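Local coordinates for protein endo-1,4-b-d-mannanase (Trichoderma reesei, PDB 1QNR) that hydrolyses internal beta-1,4-mannosidic linkages of mannan chains, as a fungal endo-mannanase of glycoside hydrolase family 5, at residues A[240-245]-A[251-256]; A[277-282]-A[288-293]. One frame throughout, in Å; residues are numbered along the deposited sequence.

Interaction 1 of 2, residues A[240-245]-A[251-256]; sequences FHLYPD and YTWGNG. With NAG (2-acetamido-2-deoxy-beta-D-glucopyranose), chain H.
L242 meets W253 and G254 where the connection, which includes the short helix 244-247, leads from a strand of the family 5 (beta/alpha)8 barrel to helix 253-267 packed on its outside. The two methyls share the work. CD1 lies at the edge of the W253 indole, near its plane, 3.7 Å from CZ3, while CD2 rests 3.8 Å from the CA of G254. Glycine suits that turn of helix, since a beta carbon there would collide with L242 CD2. With CG anti to the backbone N (chi1 170°), L242 sends its branches out of the strand to the helix. Further along, P244, in the first turn of helix 244-247, puts its CB 3.9 Å from Y251 CD1, crossing the tyrosine at about a right angle. Beyond it, the Y251 hydroxyl gives a weak bond to D245 OD1 at 2.8 Å, the carboxylate and ring planes being 79° apart. The next shell fixes this pair: D245 OD2 takes the backbone N-H of Q280, and Q281 N bonds to the Y251 hydroxyl. An N-acetylglucosamine of an attached glycan places its O6 at the edge of the W253 indole, 3.8 Å from CD1.

Interaction 2 of 2, residues A[277-282]-A[288-293]; sequences YGAQQN and APWQTT. With SO4 (sulfate ion), chain C.
W290 pushes its six-membered ring in among Y277, G278 and A279, packing helix 283-295 of the (beta/alpha)8 barrel against the loop that leads to it from strand 272-277. Two of the packing contacts are made at the edge of the indole: W290 CE3 stands 3.9 Å from Y277 CD1, which lies in the indole plane, and the carbonyl oxygen of G278 lies in that plane too, 3.7 Å from W290 CH2. The CB of A279 comes within 4.1 Å of W290 CH2. A flat, broad side chain suits the task of spanning the gap from the helix to the strand end and the loop, and a small alanine suits the place at its tip. Around them, L242 touches both aromatic residues, and F274 stacks on Y277.

One polar contact crosses the buried interface. Q291 NE2 gives a nearly straight hydrogen bond to Y277 OH (3.0 Å, 175°), with the oxygen in the amide plane of the glutamine and the ring turned 82° to that plane. Q291 reaches it on a chain extended beyond CG, and NE2 also bonds to L335 O, while D303 holds the same hydroxyl. A phenylalanine in place of Y277 would probably keep the packing on W290 but leave Q291 NE2 and D303 each without one hydrogen-bonding mate in a buried setting. W290 turns NE1 to Y251 O.

Where the helix begins, a sulfate, probably from the crystallisation liquor, is held by C284 N and T285 OG1, and N282 ND2 donates to sulfate O2 at 2.7 Å, 170° at the hydrogen.

Both contacts are largely buried and each joins the end of a barrel strand to a helix packed outside the barrel; their strands, 238-242 and 272-277, are parallel neighbours, so the two centres lie only about 8 Å apart. Interaction 1 is mixed at its outer end, where partly exposed D245 and Y251 meet, whereas every touching residue of interaction 2 is buried and its tyrosine hydroxyl is satisfied within the core. Their chemistry interlocks: N255 OD1 is 2.8 Å from T293 OG1, a probable hydrogen bond between the two helices, and at the D245 end Y251 CE1 packs 3.5 Å from A279 CB, joining the two loops.

Interaction 1 of 2, residues A[240-245]-A[251-256]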
loop_
_atom_site.group_PDB
_atom_site.type_symbol
_atom_site.label_atom_id
_atom_site.label_comp_id
_atom_site.label_asym_id
_atom_site.label_seq_id
_atom_site.Cartn_x
_atom_site.Cartn_y
_atom_site.Cartn_z
ATOM N N PHE A 240 1.496 -4.440 7.745
ATOM C CA PHE A 240 1.773 -5.883 7.554
ATOM C C PHE A 240 0.693 -6.492 6.646
ATOM O O PHE A 240 -0.411 -5.926 6.531
ATOM C CB PHE A 240 1.903 -6.711 8.833
ATOM C CG PHE A 240 0.657 -6.739 9.690
ATOM C CD1 PHE A 240 0.394 -5.750 10.608
ATOM C CD2 PHE A 240 -0.252 -7.783 9.551
ATOM C CE1 PHE A 240 -0.740 -5.744 11.458
ATOM C CE2 PHE A 240 -1.441 -7.811 10.378
ATOM C CZ PHE A 240 -1.645 -6.771 11.327
ATOM N N HIS A 241 1.048 -7.549 5.900
ATOM C CA HIS A 241 0.156 -8.211 4.932
ATOM C C HIS A 241 -0.047 -9.707 5.351
ATOM O O HIS A 241 0.614 -10.091 6.284
ATOM C CB HIS A 241 0.794 -8.164 3.508
ATOM C CG HIS A 241 1.048 -6.750 2.974
ATOM N ND1 HIS A 241 1.654 -6.517 1.747
ATOM C CD2 HIS A 241 0.857 -5.499 3.470
ATOM C CE1 HIS A 241 1.729 -5.232 1.481
ATOM N NE2 HIS A 241 1.288 -4.561 2.556
ATOM N N LEU A 242 -1.005 -10.397 4.692
ATOM C CA LEU A 242 -1.253 -11.776 5.200
ATOM C C LEU A 242 -1.813 -12.630 4.029
ATOM O O LEU A 242 -2.929 -12.423 3.523
ATOM C CB LEU A 242 -2.271 -11.794 6.320
ATOM C CG LEU A 242 -2.824 -13.157 6.819
ATOM C CD1 LEU A 242 -1.658 -14.034 7.357
ATOM C CD2 LEU A 242 -3.868 -12.933 7.939
ATOM N N TYR A 243 -1.028 -13.676 3.673
ATOM C CA TYR A 243 -1.423 -14.597 2.591
ATOM C C TYR A 243 -0.999 -16.038 2.890
ATOM O O TYR A 243 0.013 -16.527 2.390
ATOM C CB TYR A 243 -0.777 -14.159 1.258
ATOM C CG TYR A 243 -1.327 -12.810 0.694
ATOM C CD1 TYR A 243 -2.547 -12.776 0.058
ATOM C CD2 TYR A 243 -0.579 -11.667 0.872
ATOM C CE1 TYR A 243 -3.034 -11.554 -0.431
ATOM C CE2 TYR A 243 -1.059 -10.422 0.442
ATOM C CZ TYR A 243 -2.245 -10.401 -0.239
ATOM O OH TYR A 243 -2.746 -9.219 -0.814
ATOM N N PRO A 244 -1.797 -16.702 3.750
ATOM C CA PRO A 244 -1.479 -18.118 4.105
ATOM C C PRO A 244 -1.324 -19.030 2.884
ATOM O O PRO A 244 -0.424 -19.926 2.925
ATOM C CB PRO A 244 -2.666 -18.521 4.962
ATOM C CG PRO A 244 -3.146 -17.229 5.596
ATOM C CD PRO A 244 -3.007 -16.232 4.433
ATOM N N ASP A 245 -2.091 -18.851 1.808
ATOM C CA ASP A 245 -1.907 -19.700 0.612
ATOM C C ASP A 245 -0.563 -19.562 -0.049
ATOM O O ASP A 245 -0.135 -20.539 -0.677
ATOM C CB ASP A 245 -2.966 -19.399 -0.480
ATOM C CG ASP A 245 -4.390 -19.576 -0.009
ATOM O OD1 ASP A 245 -4.702 -20.716 0.316
ATOM O OD2 ASP A 245 -5.116 -18.563 0.053
ATOM N N TYR A 251 -5.194 -21.031 7.521
ATOM C CA TYR A 251 -5.864 -19.751 7.683
ATOM C C TYR A 251 -5.956 -19.292 9.097
ATOM O O TYR A 251 -5.820 -18.076 9.446
ATOM C CB TYR A 251 -7.278 -19.835 7.030
ATOM C CG TYR A 251 -7.252 -20.024 5.529
ATOM C CD1 TYR A 251 -6.496 -19.256 4.660
ATOM C CD2 TYR A 251 -8.044 -21.047 4.916
ATOM C CE1 TYR A 251 -6.478 -19.440 3.301
ATOM C CE2 TYR A 251 -8.034 -21.206 3.576
ATOM C CZ TYR A 251 -7.305 -20.424 2.721
ATOM O OH TYR A 251 -7.311 -20.616 1.367
ATOM N N THR A 252 -6.222 -20.152 10.112
ATOM C CA THR A 252 -6.378 -19.754 11.510
ATOM C C THR A 252 -5.105 -19.237 12.164
ATOM O O THR A 252 -5.195 -18.409 13.094
ATOM C CB THR A 252 -6.984 -20.923 12.348
ATOM O OG1 THR A 252 -6.049 -22.028 12.140
ATOM C CG2 THR A 252 -8.323 -21.383 11.856
ATOM N N TRP A 253 -3.953 -19.577 11.582
ATOM C CA TRP A 253 -2.647 -19.022 11.982
ATOM C C TRP A 253 -2.620 -17.497 11.797
ATOM O O TRP A 253 -1.847 -16.776 12.398
ATOM C CB TRP A 253 -1.549 -19.701 11.143
ATOM C CG TRP A 253 -0.139 -19.169 11.202
ATOM C CD1 TRP A 253 0.859 -19.644 12.012
ATOM C CD2 TRP A 253 0.476 -18.103 10.403
ATOM N NE1 TRP A 253 2.022 -18.951 11.780
ATOM C CE2 TRP A 253 1.817 -17.989 10.805
ATOM C CE3 TRP A 253 -0.052 -17.263 9.406
ATOM C CZ2 TRP A 253 2.687 -17.047 10.252
ATOM C CZ3 TRP A 253 0.826 -16.328 8.821
ATOM C CH2 TRP A 253 2.162 -16.231 9.257
ATOM N N GLY A 254 -3.471 -16.946 10.924
ATOM C CA GLY A 254 -3.515 -15.498 10.676
ATOM C C GLY A 254 -3.915 -14.689 11.889
ATOM O O GLY A 254 -3.489 -13.524 11.988
ATOM N N ASN A 255 -4.699 -15.265 12.815
ATOM C CA ASN A 255 -5.087 -14.493 14.006
ATOM C C ASN A 255 -3.859 -14.164 14.850
ATOM O O ASN A 255 -3.711 -13.020 15.318
ATOM C CB ASN A 255 -6.142 -15.277 14.845
ATOM C CG ASN A 255 -7.385 -15.426 13.978
ATOM O OD1 ASN A 255 -8.122 -14.473 13.652
ATOM N ND2 ASN A 255 -7.673 -16.650 13.468
ATOM N N GLY A 256 -2.961 -15.149 15.084
ATOM C CA GLY A 256 -1.737 -14.876 15.845
ATOM C C GLY A 256 -0.807 -13.893 15.119
ATOM O O GLY A 256 -0.089 -13.102 15.738
HETATM C C1 NAG H . -3.378 -24.924 12.161
HETATM C C2 NAG H . -4.261 -25.790 12.999
HETATM C C3 NAG H . -4.043 -25.625 14.496
HETATM C C4 NAG H . -2.540 -25.399 14.744
HETATM C C5 NAG H . -2.015 -24.156 13.972
HETATM C C6 NAG H . -0.539 -23.939 14.250
HETATM C C7 NAG H . -6.384 -26.060 11.685
HETATM C C8 NAG H . -7.849 -25.794 11.724
HETATM N N2 NAG H . -5.697 -25.528 12.726
HETATM O O3 NAG H . -4.549 -26.808 15.129
HETATM O O4 NAG H . -2.281 -25.143 16.148
HETATM O O5 NAG H . -2.159 -24.346 12.584
HETATM O O6 NAG H . 0.069 -23.040 13.411
HETATM O O7 NAG H . -5.870 -26.677 10.861
#

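Interaction 2 of 2, residues A[277-282]-A[288-293]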
loop_
_atom_site.group_PDB
_atom_site.type_symbol
_atom_site.label_atom_id
_atom_site.label_comp_id
_atom_site.label_asym_id
_atom_site.label_seq_id
_atom_site.Cartn_x
_atom_site.Cartn_y
_atom_site.Cartn_z
ATOM N N TYR A 277 -4.756 -8.489 2.772
ATOM C CA TYR A 277 -4.994 -9.882 3.216
ATOM C C TYR A 277 -5.966 -10.553 2.238
ATOM O O TYR A 277 -6.817 -9.892 1.632
ATOM C CB TYR A 277 -5.550 -9.949 4.646
ATOM C CG TYR A 277 -6.805 -9.161 4.914
ATOM C CD1 TYR A 277 -8.111 -9.657 4.735
ATOM C CD2 TYR A 277 -6.749 -7.835 5.415
ATOM C CE1 TYR A 277 -9.242 -8.925 5.023
ATOM C CE2 TYR A 277 -7.874 -7.092 5.704
ATOM C CZ TYR A 277 -9.148 -7.610 5.503
ATOM O OH TYR A 277 -10.303 -6.871 5.776
ATOM N N GLY A 278 -5.873 -11.888 2.165
ATOM C CA GLY A 278 -6.877 -12.621 1.363
ATOM C C GLY A 278 -6.723 -14.117 1.634
ATOM O O GLY A 278 -5.613 -14.601 1.943
ATOM N N ALA A 279 -7.810 -14.837 1.388
ATOM C CA ALA A 279 -7.834 -16.328 1.409
ATOM C C ALA A 279 -8.396 -16.784 0.082
ATOM O O ALA A 279 -9.485 -16.345 -0.305
ATOM C CB ALA A 279 -8.705 -16.812 2.572
ATOM N N GLN A 280 -7.721 -17.728 -0.617
ATOM C CA GLN A 280 -8.258 -18.141 -1.933
ATOM C C GLN A 280 -9.504 -19.012 -1.769
ATOM O O GLN A 280 -10.371 -18.946 -2.679
ATOM C CB GLN A 280 -7.169 -18.921 -2.704
ATOM C CG GLN A 280 -6.208 -17.905 -3.326
ATOM C CD GLN A 280 -5.185 -18.452 -4.287
ATOM O OE1 GLN A 280 -4.009 -18.050 -4.316
ATOM N NE2 GLN A 280 -5.597 -19.406 -5.108
ATOM N N GLN A 281 -9.508 -19.843 -0.737
ATOM C CA GLN A 281 -10.721 -20.691 -0.582
ATOM C C GLN A 281 -11.642 -20.107 0.475
ATOM O O GLN A 281 -11.205 -19.590 1.531
ATOM C CB GLN A 281 -10.267 -22.129 -0.213
ATOM C CG GLN A 281 -9.077 -22.690 -0.998
ATOM C CD GLN A 281 -9.298 -22.911 -2.484
ATOM O OE1 GLN A 281 -8.632 -22.617 -3.488
ATOM N NE2 GLN A 281 -10.457 -23.594 -2.617
ATOM N N ASN A 282 -12.980 -20.109 0.252
ATOM C CA ASN A 282 -13.986 -19.671 1.185
ATOM C C ASN A 282 -13.613 -18.394 1.959
ATOM O O ASN A 282 -13.549 -18.357 3.198
ATOM C CB ASN A 282 -14.228 -20.818 2.195
ATOM C CG ASN A 282 -14.559 -22.158 1.491
ATOM O OD1 ASN A 282 -13.655 -23.035 1.536
ATOM N ND2 ASN A 282 -15.699 -22.116 0.816
ATOM N N ALA A 288 -13.403 -13.438 7.727
ATOM C CA ALA A 288 -14.211 -12.760 8.762
ATOM C C ALA A 288 -13.561 -12.805 10.139
ATOM O O ALA A 288 -13.528 -11.802 10.890
ATOM C CB ALA A 288 -15.663 -13.327 8.735
ATOM N N PRO A 289 -13.023 -13.952 10.621
ATOM C CA PRO A 289 -12.337 -13.984 11.918
ATOM C C PRO A 289 -11.116 -13.052 12.007
ATOM O O PRO A 289 -10.851 -12.453 13.075
ATOM C CB PRO A 289 -11.966 -15.473 12.095
ATOM C CG PRO A 289 -12.887 -16.228 11.202
ATOM C CD PRO A 289 -13.161 -15.309 10.004
ATOM N N TRP A 290 -10.411 -12.885 10.869
ATOM C CA TRP A 290 -9.281 -11.936 10.849
ATOM C C TRP A 290 -9.702 -10.469 11.073
ATOM O O TRP A 290 -9.056 -9.733 11.802
ATOM C CB TRP A 290 -8.511 -12.031 9.529
ATOM C CG TRP A 290 -7.940 -13.363 9.129
ATOM C CD1 TRP A 290 -7.673 -14.485 9.936
ATOM C CD2 TRP A 290 -7.514 -13.743 7.838
ATOM N NE1 TRP A 290 -7.170 -15.504 9.201
ATOM C CE2 TRP A 290 -7.018 -15.079 7.876
ATOM C CE3 TRP A 290 -7.426 -13.067 6.579
ATOM C CZ2 TRP A 290 -6.539 -15.757 6.764
ATOM C CZ3 TRP A 290 -6.925 -13.719 5.475
ATOM C CH2 TRP A 290 -6.454 -15.062 5.560
ATOM N N GLN A 291 -10.827 -10.118 10.434
ATOM C CA GLN A 291 -11.349 -8.736 10.582
ATOM C C GLN A 291 -11.783 -8.555 12.036
ATOM O O GLN A 291 -11.463 -7.486 12.584
ATOM C CB GLN A 291 -12.586 -8.592 9.653
ATOM C CG GLN A 291 -12.206 -8.681 8.176
ATOM C CD GLN A 291 -13.406 -8.388 7.279
ATOM O OE1 GLN A 291 -14.564 -8.809 7.618
ATOM N NE2 GLN A 291 -13.127 -7.748 6.151
ATOM N N THR A 292 -12.409 -9.576 12.673
ATOM C CA THR A 292 -12.760 -9.382 14.089
ATOM C C THR A 292 -11.534 -9.306 14.981
ATOM O O THR A 292 -11.485 -8.453 15.918
ATOM C CB THR A 292 -13.644 -10.584 14.531
ATOM O OG1 THR A 292 -14.887 -10.478 13.813
ATOM C CG2 THR A 292 -13.912 -10.554 16.043
ATOM N N THR A 293 -10.512 -10.123 14.755
ATOM C CA THR A 293 -9.277 -10.008 15.534
ATOM C C THR A 293 -8.676 -8.614 15.411
ATOM O O THR A 293 -8.279 -7.981 16.414
ATOM C CB THR A 293 -8.314 -11.135 15.131
ATOM O OG1 THR A 293 -8.900 -12.438 15.379
ATOM C CG2 THR A 293 -6.960 -11.052 15.829
HETATM S S SO4 C . -17.448 -18.767 1.614
HETATM O O1 SO4 C . -16.877 -17.516 0.851
HETATM O O2 SO4 C . -17.341 -19.977 0.750
HETATM O O3 SO4 C . -18.903 -18.530 1.914
HETATM O O4 SO4 C . -16.774 -18.971 2.915
#